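43.8 kDa insecticidal crystal protein (Bacillus thuringiensis, PDB 4JP0) acts as one half of a binary insecticidal toxin that, with its partner Cry34Ab1, kills western corn rootworm larvae, probably by attacking the midgut epithelium. Local coordinates at residues A[98-112]-A[123-137]. Sequence-based numbering, arbitrary orientation.
Sequences SSYVIQSDNGKVLTA and LTDESSNNPNQQWNL
Trp-135 and Leu-110 meet at the centre of a packing of strands 99-104 and 109-112 against segment 123-137, within the ricin B-type lectin (beta-trefoil) domain: segment 123-137 pairs with strand 109-112 through Thr-124, and returns to strand 99-104 through Trp-135. Leu-110 lays CD2 over the six-membered ring of Trp-135, 3.7 Å from its centroid, a CH-pi contact almost along the ring normal. In the plane of the same indole, Trp-135 NE1 donates to Leu-110 O (3.0 Å), although it approaches from above that carbonyl's plane. One residue thus grips the tryptophan by face and by edge, while Ile-102 CD1 packs against Trp-135 CB at 3.8 Å. Reciprocal backbone bonds join Tyr-100 to Trp-135 in a single antiparallel bridge, and a second reciprocal pair links Val-109 to Thr-124. Gln-133 organises the intervening loop. Its CG lies anti to the carbonyl carbon (chi1 -69°) and the chain runs extended beyond it, which carries Gln-133 NE2 to Thr-111 OG1 at 3.1 Å; NE2 also donates to Asp-125 O, while OE1 receives Ser-127 N on a lone pair, and these three bonds fix the amide's rotation. A water accepts from Ile-102 N and lies within reach of Leu-110 O and Gln-133 O, so it probably links the two segments. The Gln-133-Gln-134-Trp-135 run is the QxW signature of ricin B-type lectin beta-trefoils, its glutamine tying the loop and its tryptophan filling the core.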
ATOM      1  N   SER A  98      -5.416 -34.135  -9.165  1.00 31.77           N
ATOM      2  CA  SER A  98      -4.638 -33.568 -10.251  1.00 31.15           C
ATOM      3  C   SER A  98      -5.280 -32.325 -10.878  1.00 29.68           C
ATOM      4  O   SER A  98      -4.757 -31.753 -11.835  1.00 29.64           O
ATOM      5  CB  SER A  98      -4.409 -34.651 -11.317  1.00 32.58           C
ATOM      6  OG  SER A  98      -5.614 -35.391 -11.529  1.00 34.42           O
ATOM      7  N   SER A  99      -6.402 -31.879 -10.362  1.00 28.04           N
ATOM      8  CA  SER A  99      -7.058 -30.702 -10.911  1.00 24.66           C
ATOM      9  C   SER A  99      -7.368 -29.694  -9.803  1.00 23.66           C
ATOM     10  O   SER A  99      -6.784 -29.719  -8.775  1.00 24.62           O
ATOM     11  CB  SER A  99      -8.306 -31.122 -11.643  1.00 24.97           C
ATOM     12  OG  SER A  99      -8.017 -31.935 -12.732  1.00 24.15           O
ATOM     13  N   TYR A 100      -8.307 -28.832 -10.041  1.00 20.31           N
ATOM     14  CA  TYR A 100      -8.683 -27.840  -9.045  1.00 19.69           C
ATOM     15  C   TYR A 100     -10.168 -27.596  -9.012  1.00 18.39           C
ATOM     16  O   TYR A 100     -10.838 -27.683 -10.024  1.00 16.92           O
ATOM     17  CB  TYR A 100      -8.071 -26.478  -9.389  1.00 19.66           C
ATOM     18  CG  TYR A 100      -6.569 -26.385  -9.315  1.00 20.61           C
ATOM     19  CD1 TYR A 100      -5.786 -26.509 -10.458  1.00 22.69           C
ATOM     20  CD2 TYR A 100      -5.931 -26.140  -8.114  1.00 21.13           C
ATOM     21  CE1 TYR A 100      -4.412 -26.394 -10.406  1.00 25.87           C
ATOM     22  CE2 TYR A 100      -4.545 -26.018  -8.059  1.00 26.47           C
ATOM     23  CZ  TYR A 100      -3.791 -26.151  -9.202  1.00 27.67           C
ATOM     24  OH  TYR A 100      -2.406 -26.044  -9.131  1.00 29.36           O
ATOM     25  N   VAL A 101     -10.667 -27.255  -7.832  1.00 17.37           N
ATOM     26  CA  VAL A 101     -12.045 -26.809  -7.678  1.00 17.71           C
ATOM     27  C   VAL A 101     -11.960 -25.300  -7.555  1.00 17.65           C
ATOM     28  O   VAL A 101     -11.083 -24.777  -6.812  1.00 17.58           O
ATOM     29  CB  VAL A 101     -12.685 -27.396  -6.394  1.00 18.05           C
ATOM     30  CG1 VAL A 101     -14.062 -26.727  -6.081  1.00 17.24           C
ATOM     31  CG2 VAL A 101     -12.816 -28.923  -6.535  1.00 20.95           C
ATOM     32  N   ILE A 102     -12.807 -24.588  -8.302  1.00 15.00           N
ATOM     33  CA  ILE A 102     -12.781 -23.130  -8.279  1.00 14.82           C
ATOM     34  C   ILE A 102     -14.043 -22.699  -7.579  1.00 15.07           C
ATOM     35  O   ILE A 102     -15.147 -22.944  -8.045  1.00 14.13           O
ATOM     36  CB  ILE A 102     -12.643 -22.530  -9.712  1.00 14.94           C
ATOM     37  CG1 ILE A 102     -11.294 -22.948 -10.304  1.00 14.78           C
ATOM     38  CG2 ILE A 102     -12.722 -21.013  -9.643  1.00 15.12           C
ATOM     39  CD1 ILE A 102     -11.126 -22.723 -11.841  1.00 13.89           C
ATOM     40  N   GLN A 103     -13.871 -22.075  -6.425  1.00 14.02           N
ATOM     41  CA  GLN A 103     -15.021 -21.771  -5.587  1.00 14.70           C
ATOM     42  C   GLN A 103     -15.231 -20.260  -5.417  1.00 15.95           C
ATOM     43  O   GLN A 103     -14.298 -19.504  -5.098  1.00 15.09           O
ATOM     44  CB  GLN A 103     -14.793 -22.407  -4.231  1.00 15.00           C
ATOM     45  CG  GLN A 103     -15.914 -22.141  -3.190  1.00 18.49           C
ATOM     46  CD  GLN A 103     -15.678 -22.921  -1.917  1.00 25.50           C
ATOM     47  OE1 GLN A 103     -15.575 -24.146  -1.943  1.00 28.50           O
ATOM     48  NE2 GLN A 103     -15.579 -22.209  -0.796  1.00 29.23           N
ATOM     49  N   SER A 104     -16.465 -19.832  -5.634  1.00 15.20           N
ATOM     50  CA  SER A 104     -16.827 -18.433  -5.417  1.00 16.31           C
ATOM     51  C   SER A 104     -16.873 -18.098  -3.910  1.00 17.83           C
ATOM     52  O   SER A 104     -17.041 -18.978  -3.048  1.00 16.35           O
ATOM     53  CB  SER A 104     -18.206 -18.152  -6.046  1.00 16.47           C
ATOM     54  OG  SER A 104     -18.715 -16.884  -5.616  1.00 17.07           O
ATOM     55  N   ASP A 105     -16.710 -16.821  -3.604  1.00 18.28           N
ATOM     56  CA  ASP A 105     -16.923 -16.326  -2.253  1.00 20.15           C
ATOM     57  C   ASP A 105     -18.281 -16.745  -1.695  1.00 20.42           C
ATOM     58  O   ASP A 105     -18.428 -16.894  -0.482  1.00 19.81           O
ATOM     59  CB  ASP A 105     -16.898 -14.794  -2.222  1.00 22.41           C
ATOM     60  CG  ASP A 105     -16.887 -14.274  -0.815  1.00 26.43           C
ATOM     61  OD1 ASP A 105     -17.923 -13.746  -0.325  1.00 31.22           O
ATOM     62  OD2 ASP A 105     -15.876 -14.433  -0.102  1.00 32.10           O
ATOM     63  N   ASN A 106     -19.267 -16.941  -2.560  1.00 20.26           N
ATOM     64  CA  ASN A 106     -20.583 -17.354  -2.109  1.00 20.66           C
ATOM     65  C   ASN A 106     -20.682 -18.849  -1.757  1.00 20.46           C
ATOM     66  O   ASN A 106     -21.750 -19.337  -1.393  1.00 20.19           O
ATOM     67  CB  ASN A 106     -21.670 -16.929  -3.103  1.00 21.24           C
ATOM     68  CG  ASN A 106     -21.709 -17.776  -4.337  1.00 21.93           C
ATOM     69  OD1 ASN A 106     -20.961 -18.752  -4.477  1.00 20.78           O
ATOM     70  ND2 ASN A 106     -22.587 -17.410  -5.261  1.00 22.41           N
ATOM     71  N   GLY A 107     -19.567 -19.561  -1.889  1.00 19.03           N
ATOM     72  CA  GLY A 107     -19.502 -20.954  -1.527  1.00 18.28           C
ATOM     73  C   GLY A 107     -19.799 -21.965  -2.633  1.00 18.58           C
ATOM     74  O   GLY A 107     -19.525 -23.179  -2.468  1.00 18.49           O
ATOM     75  N   LYS A 108     -20.388 -21.509  -3.732  1.00 16.26           N
ATOM     76  CA  LYS A 108     -20.663 -22.407  -4.866  1.00 16.83           C
ATOM     77  C   LYS A 108     -19.400 -22.592  -5.696  1.00 16.22           C
ATOM     78  O   LYS A 108     -18.458 -21.812  -5.557  1.00 15.05           O
ATOM     79  CB  LYS A 108     -21.793 -21.859  -5.738  1.00 16.16           C
ATOM     80  CG  LYS A 108     -23.092 -21.691  -4.912  1.00 19.36           C
ATOM     81  CD  LYS A 108     -24.321 -21.336  -5.749  1.00 19.43           C
ATOM     82  CE  LYS A 108     -25.349 -20.552  -4.930  1.00 20.82           C
ATOM     83  NZ  LYS A 108     -26.628 -20.348  -5.674  1.00 21.21           N
ATOM     84  N   VAL A 109     -19.400 -23.585  -6.586  1.00 14.38           N
ATOM     85  CA  VAL A 109     -18.187 -23.892  -7.326  1.00 14.07           C
ATOM     86  C   VAL A 109     -18.467 -23.901  -8.812  1.00 14.38           C
ATOM     87  O   VAL A 109     -19.587 -24.180  -9.247  1.00 13.50           O
ATOM     88  CB  VAL A 109     -17.548 -25.248  -6.871  1.00 13.76           C
ATOM     89  CG1 VAL A 109     -17.213 -25.271  -5.348  1.00 15.23           C
ATOM     90  CG2 VAL A 109     -18.480 -26.467  -7.232  1.00 14.54           C
ATOM     91  N   LEU A 110     -17.428 -23.600  -9.586  1.00 14.11           N
ATOM     92  CA  LEU A 110     -17.514 -23.552 -11.046  1.00 14.69           C
ATOM     93  C   LEU A 110     -17.872 -24.942 -11.573  1.00 14.25           C
ATOM     94  O   LEU A 110     -17.190 -25.935 -11.262  1.00 14.02           O
ATOM     95  CB  LEU A 110     -16.140 -23.179 -11.590  1.00 15.76           C
ATOM     96  CG  LEU A 110     -16.068 -22.445 -12.901  1.00 19.14           C
ATOM     97  CD1 LEU A 110     -16.754 -21.074 -12.673  1.00 23.85           C
ATOM     98  CD2 LEU A 110     -14.588 -22.298 -13.392  1.00 19.85           C
ATOM     99  N   THR A 111     -18.918 -25.004 -12.391  1.00 13.98           N
ATOM    100  CA  THR A 111     -19.440 -26.260 -12.915  1.00 14.40           C
ATOM    101  C   THR A 111     -19.771 -26.189 -14.422  1.00 14.88           C
ATOM    102  O   THR A 111     -20.516 -25.300 -14.867  1.00 16.50           O
ATOM    103  CB  THR A 111     -20.711 -26.551 -12.147  1.00 14.80           C
ATOM    104  OG1 THR A 111     -20.406 -26.571 -10.736  1.00 15.67           O
ATOM    105  CG2 THR A 111     -21.222 -27.931 -12.434  1.00 15.24           C
ATOM    106  N   ALA A 112     -19.240 -27.112 -15.217  1.00 14.19           N
ATOM    107  CA  ALA A 112     -19.583 -27.162 -16.630  1.00 14.56           C
ATOM    108  C   ALA A 112     -20.921 -27.837 -16.827  1.00 15.71           C
ATOM    109  O   ALA A 112     -21.182 -28.901 -16.251  1.00 15.63           O
ATOM    110  CB  ALA A 112     -18.503 -27.919 -17.432  1.00 14.32           C
ATOM    111  N   LEU A 123     -22.256 -21.552 -11.533  1.00 17.67           N
ATOM    112  CA  LEU A 123     -21.838 -21.852 -10.188  1.00 16.97           C
ATOM    113  C   LEU A 123     -22.940 -22.729  -9.645  1.00 17.22           C
ATOM    114  O   LEU A 123     -24.132 -22.434  -9.864  1.00 16.91           O
ATOM    115  CB  LEU A 123     -21.784 -20.588  -9.330  1.00 17.56           C
ATOM    116  CG  LEU A 123     -20.577 -19.688  -9.648  1.00 19.28           C
ATOM    117  CD1 LEU A 123     -20.716 -18.469  -8.790  1.00 27.05           C
ATOM    118  CD2 LEU A 123     -19.304 -20.435  -9.268  1.00 21.91           C
ATOM    119  N   THR A 124     -22.562 -23.829  -8.997  1.00 15.96           N
ATOM    120  CA  THR A 124     -23.550 -24.608  -8.262  1.00 16.61           C
ATOM    121  C   THR A 124     -22.919 -25.288  -7.050  1.00 15.46           C
ATOM    122  O   THR A 124     -21.727 -25.125  -6.776  1.00 15.27           O
ATOM    123  CB  THR A 124     -24.305 -25.576  -9.150  1.00 17.21           C
ATOM    124  OG1 THR A 124     -25.458 -26.040  -8.426  1.00 21.30           O
ATOM    125  CG2 THR A 124     -23.466 -26.808  -9.400  1.00 17.66           C
ATOM    126  N   ASP A 125     -23.730 -25.990  -6.274  1.00 14.55           N
ATOM    127  CA  ASP A 125     -23.221 -26.571  -5.047  1.00 15.97           C
ATOM    128  C   ASP A 125     -22.225 -27.685  -5.330  1.00 16.09           C
ATOM    129  O   ASP A 125     -22.409 -28.465  -6.263  1.00 15.49           O
ATOM    130  CB  ASP A 125     -24.394 -27.066  -4.242  1.00 15.07           C
ATOM    131  CG  ASP A 125     -25.517 -26.064  -4.257  1.00 17.28           C
ATOM    132  OD1 ASP A 125     -25.412 -25.042  -3.539  1.00 16.07           O
ATOM    133  OD2 ASP A 125     -26.522 -26.190  -4.987  1.00 17.10           O
ATOM    134  N   GLU A 126     -21.166 -27.758  -4.524  1.00 16.78           N
ATOM    135  CA  GLU A 126     -20.151 -28.776  -4.740  1.00 17.17           C
ATOM    136  C   GLU A 126     -20.683 -30.181  -4.431  1.00 17.89           C
ATOM    137  O   GLU A 126     -21.376 -30.409  -3.400  1.00 15.93           O
ATOM    138  CB  GLU A 126     -18.909 -28.486  -3.897  1.00 18.64           C
ATOM    139  CG  GLU A 126     -17.784 -29.455  -4.256  1.00 19.41           C
ATOM    140  CD  GLU A 126     -16.445 -29.137  -3.621  1.00 23.39           C
ATOM    141  OE1 GLU A 126     -16.305 -28.114  -2.919  1.00 23.16           O
ATOM    142  OE2 GLU A 126     -15.517 -29.939  -3.833  1.00 22.67           O
ATOM    143  N   SER A 127     -20.415 -31.121  -5.328  1.00 17.93           N
ATOM    144  CA  SER A 127     -20.852 -32.478  -5.083  1.00 21.43           C
ATOM    145  C   SER A 127     -19.633 -33.382  -4.800  1.00 23.51           C
ATOM    146  O   SER A 127     -18.496 -32.974  -5.002  1.00 22.63           O
ATOM    147  CB  SER A 127     -21.735 -33.025  -6.202  1.00 22.40           C
ATOM    148  OG  SER A 127     -21.019 -33.050  -7.400  1.00 25.11           O
ATOM    149  N   SER A 128     -19.880 -34.602  -4.359  1.00 24.74           N
ATOM    150  CA  SER A 128     -18.826 -35.464  -3.897  1.00 29.00           C
ATOM    151  C   SER A 128     -17.767 -35.731  -4.903  1.00 30.84           C
ATOM    152  O   SER A 128     -16.636 -35.482  -4.633  1.00 32.42           O
ATOM    153  CB  SER A 128     -19.375 -36.781  -3.387  1.00 28.64           C
ATOM    154  OG  SER A 128     -20.213 -36.526  -2.327  1.00 33.06           O
ATOM    155  N   ASN A 129     -18.283 -36.225  -6.068  1.00 31.39           N
ATOM    156  CA  ASN A 129     -17.232 -36.167  -7.052  1.00 33.53           C
ATOM    157  C   ASN A 129     -17.593 -36.018  -8.501  1.00 31.53           C
ATOM    158  O   ASN A 129     -17.851 -36.969  -9.209  1.00 33.45           O
ATOM    159  CB  ASN A 129     -16.128 -37.146  -6.879  1.00 35.00           C
ATOM    160  CG  ASN A 129     -15.032 -36.900  -7.864  1.00 39.57           C
ATOM    161  OD1 ASN A 129     -15.238 -36.258  -8.884  1.00 44.01           O
ATOM    162  ND2 ASN A 129     -13.837 -37.350  -7.537  1.00 44.00           N
ATOM    163  N   ASN A 130     -17.661 -34.859  -8.977  1.00 28.33           N
ATOM    164  CA  ASN A 130     -18.266 -34.441 -10.175  1.00 24.72           C
ATOM    165  C   ASN A 130     -17.111 -33.956 -10.993  1.00 22.06           C
ATOM    166  O   ASN A 130     -16.524 -33.006 -10.661  1.00 20.66           O
ATOM    167  CB  ASN A 130     -19.252 -33.342  -9.881  1.00 25.42           C
ATOM    168  CG  ASN A 130     -19.978 -32.892 -11.074  1.00 25.45           C
ATOM    169  OD1 ASN A 130     -19.604 -33.161 -12.172  1.00 25.89           O
ATOM    170  ND2 ASN A 130     -21.036 -32.182 -10.855  1.00 26.18           N
ATOM    171  N   PRO A 131     -16.765 -34.730 -12.011  1.00 19.20           N
ATOM    172  CA  PRO A 131     -15.654 -34.360 -12.892  1.00 17.88           C
ATOM    173  C   PRO A 131     -15.938 -33.023 -13.574  1.00 16.21           C
ATOM    174  O   PRO A 131     -14.978 -32.365 -13.996  1.00 15.81           O
ATOM    175  CB  PRO A 131     -15.613 -35.522 -13.897  1.00 18.73           C
ATOM    176  CG  PRO A 131     -16.997 -36.071 -13.851  1.00 20.29           C
ATOM    177  CD  PRO A 131     -17.380 -36.018 -12.384  1.00 19.43           C
ATOM    178  N   ASN A 132     -17.219 -32.638 -13.696  1.00 15.06           N
ATOM    179  CA  ASN A 132     -17.584 -31.351 -14.286  1.00 16.21           C
ATOM    180  C   ASN A 132     -17.289 -30.136 -13.379  1.00 15.55           C
ATOM    181  O   ASN A 132     -17.373 -28.982 -13.814  1.00 16.88           O
ATOM    182  CB  ASN A 132     -19.046 -31.367 -14.728  1.00 17.08           C
ATOM    183  CG  ASN A 132     -19.243 -32.212 -16.009  1.00 18.52           C
ATOM    184  OD1 ASN A 132     -18.896 -31.767 -17.107  1.00 18.60           O
ATOM    185  ND2 ASN A 132     -19.743 -33.430 -15.858  1.00 16.40           N
ATOM    186  N   GLN A 133     -16.874 -30.407 -12.159  1.00 14.72           N
ATOM    187  CA  GLN A 133     -16.494 -29.369 -11.225  1.00 13.66           C
ATOM    188  C   GLN A 133     -14.967 -29.359 -11.032  1.00 14.44           C
ATOM    189  O   GLN A 133     -14.452 -28.695 -10.145  1.00 13.28           O
ATOM    190  CB  GLN A 133     -17.231 -29.609  -9.892  1.00 14.97           C
ATOM    191  CG  GLN A 133     -18.754 -29.344 -10.058  1.00 14.64           C
ATOM    192  CD  GLN A 133     -19.518 -29.507  -8.763  1.00 15.54           C
ATOM    193  OE1 GLN A 133     -19.053 -30.191  -7.867  1.00 16.61           O
ATOM    194  NE2 GLN A 133     -20.662 -28.827  -8.642  1.00 14.98           N
ATOM    195  N   GLN A 134     -14.236 -30.053 -11.909  1.00 14.60           N
ATOM    196  CA  GLN A 134     -12.781 -30.063 -11.796  1.00 14.93           C
ATOM    197  C   GLN A 134     -12.164 -29.301 -12.993  1.00 14.06           C
ATOM    198  O   GLN A 134     -12.607 -29.458 -14.130  1.00 12.60           O
ATOM    199  CB  GLN A 134     -12.213 -31.479 -11.757  1.00 15.85           C
ATOM    200  CG  GLN A 134     -12.962 -32.495 -10.867  1.00 21.39           C
ATOM    201  CD  GLN A 134     -13.053 -32.038  -9.440  1.00 25.50           C
ATOM    202  OE1 GLN A 134     -12.039 -31.668  -8.851  1.00 23.84           O
ATOM    203  NE2 GLN A 134     -14.266 -32.080  -8.861  1.00 27.34           N
ATOM    204  N   TRP A 135     -11.102 -28.547 -12.726  1.00 12.91           N
ATOM    205  CA  TRP A 135     -10.524 -27.616 -13.691  1.00 13.22           C
ATOM    206  C   TRP A 135      -9.007 -27.688 -13.694  1.00 14.26           C
ATOM    207  O   TRP A 135      -8.380 -27.897 -12.653  1.00 13.97           O
ATOM    208  CB  TRP A 135     -10.951 -26.171 -13.327  1.00 12.70           C
ATOM    209  CG  TRP A 135     -12.448 -26.026 -13.302  1.00 12.72           C
ATOM    210  CD1 TRP A 135     -13.271 -26.297 -12.276  1.00 15.31           C
ATOM    211  CD2 TRP A 135     -13.285 -25.741 -14.425  1.00 12.91           C
ATOM    212  NE1 TRP A 135     -14.586 -26.153 -12.652  1.00 11.45           N
ATOM    213  CE2 TRP A 135     -14.627 -25.808 -13.976  1.00 13.24           C
ATOM    214  CE3 TRP A 135     -13.035 -25.357 -15.747  1.00 11.29           C
ATOM    215  CZ2 TRP A 135     -15.718 -25.538 -14.807  1.00 13.88           C
ATOM    216  CZ3 TRP A 135     -14.119 -25.070 -16.584  1.00 11.13           C
ATOM    217  CH2 TRP A 135     -15.456 -25.167 -16.106  1.00 12.77           C
ATOM    218  N   ASN A 136      -8.433 -27.470 -14.878  1.00 14.79           N
ATOM    219  CA  ASN A 136      -7.005 -27.474 -15.055  1.00 15.15           C
ATOM    220  C   ASN A 136      -6.534 -26.095 -15.411  1.00 16.45           C
ATOM    221  O   ASN A 136      -7.202 -25.410 -16.162  1.00 12.77           O
ATOM    222  CB  ASN A 136      -6.658 -28.420 -16.192  1.00 15.39           C
ATOM    223  CG  ASN A 136      -7.000 -29.867 -15.845  1.00 18.49           C
ATOM    224  OD1 ASN A 136      -6.676 -30.353 -14.744  1.00 19.46           O
ATOM    225  ND2 ASN A 136      -7.684 -30.541 -16.747  1.00 19.54           N
ATOM    226  N   LEU A 137      -5.361 -25.721 -14.877  1.00 17.22           N
ATOM    227  CA  LEU A 137      -4.750 -24.432 -15.183  1.00 19.22           C
ATOM    228  C   LEU A 137      -3.484 -24.667 -15.965  1.00 19.98           C
ATOM    229  O   LEU A 137      -2.573 -25.412 -15.504  1.00 23.01           O
ATOM    230  CB  LEU A 137      -4.491 -23.617 -13.907  1.00 20.68           C
ATOM    231  CG  LEU A 137      -5.670 -22.688 -13.519  1.00 22.00           C
ATOM    232  CD1 LEU A 137      -6.880 -23.443 -13.060  1.00 25.06           C
ATOM    233  CD2 LEU A 137      -5.229 -21.693 -12.425  1.00 26.96           C
TER
HETATM  234  O   HOH W   1     -15.004 -26.096  -9.356  1.00 15.09           O
HETATM  235  O   HOH W   2     -17.864 -25.996  -1.734  1.00 30.73           O
HETATM  236  O   HOH W   3     -20.815 -25.637  -2.596  1.00 21.15           O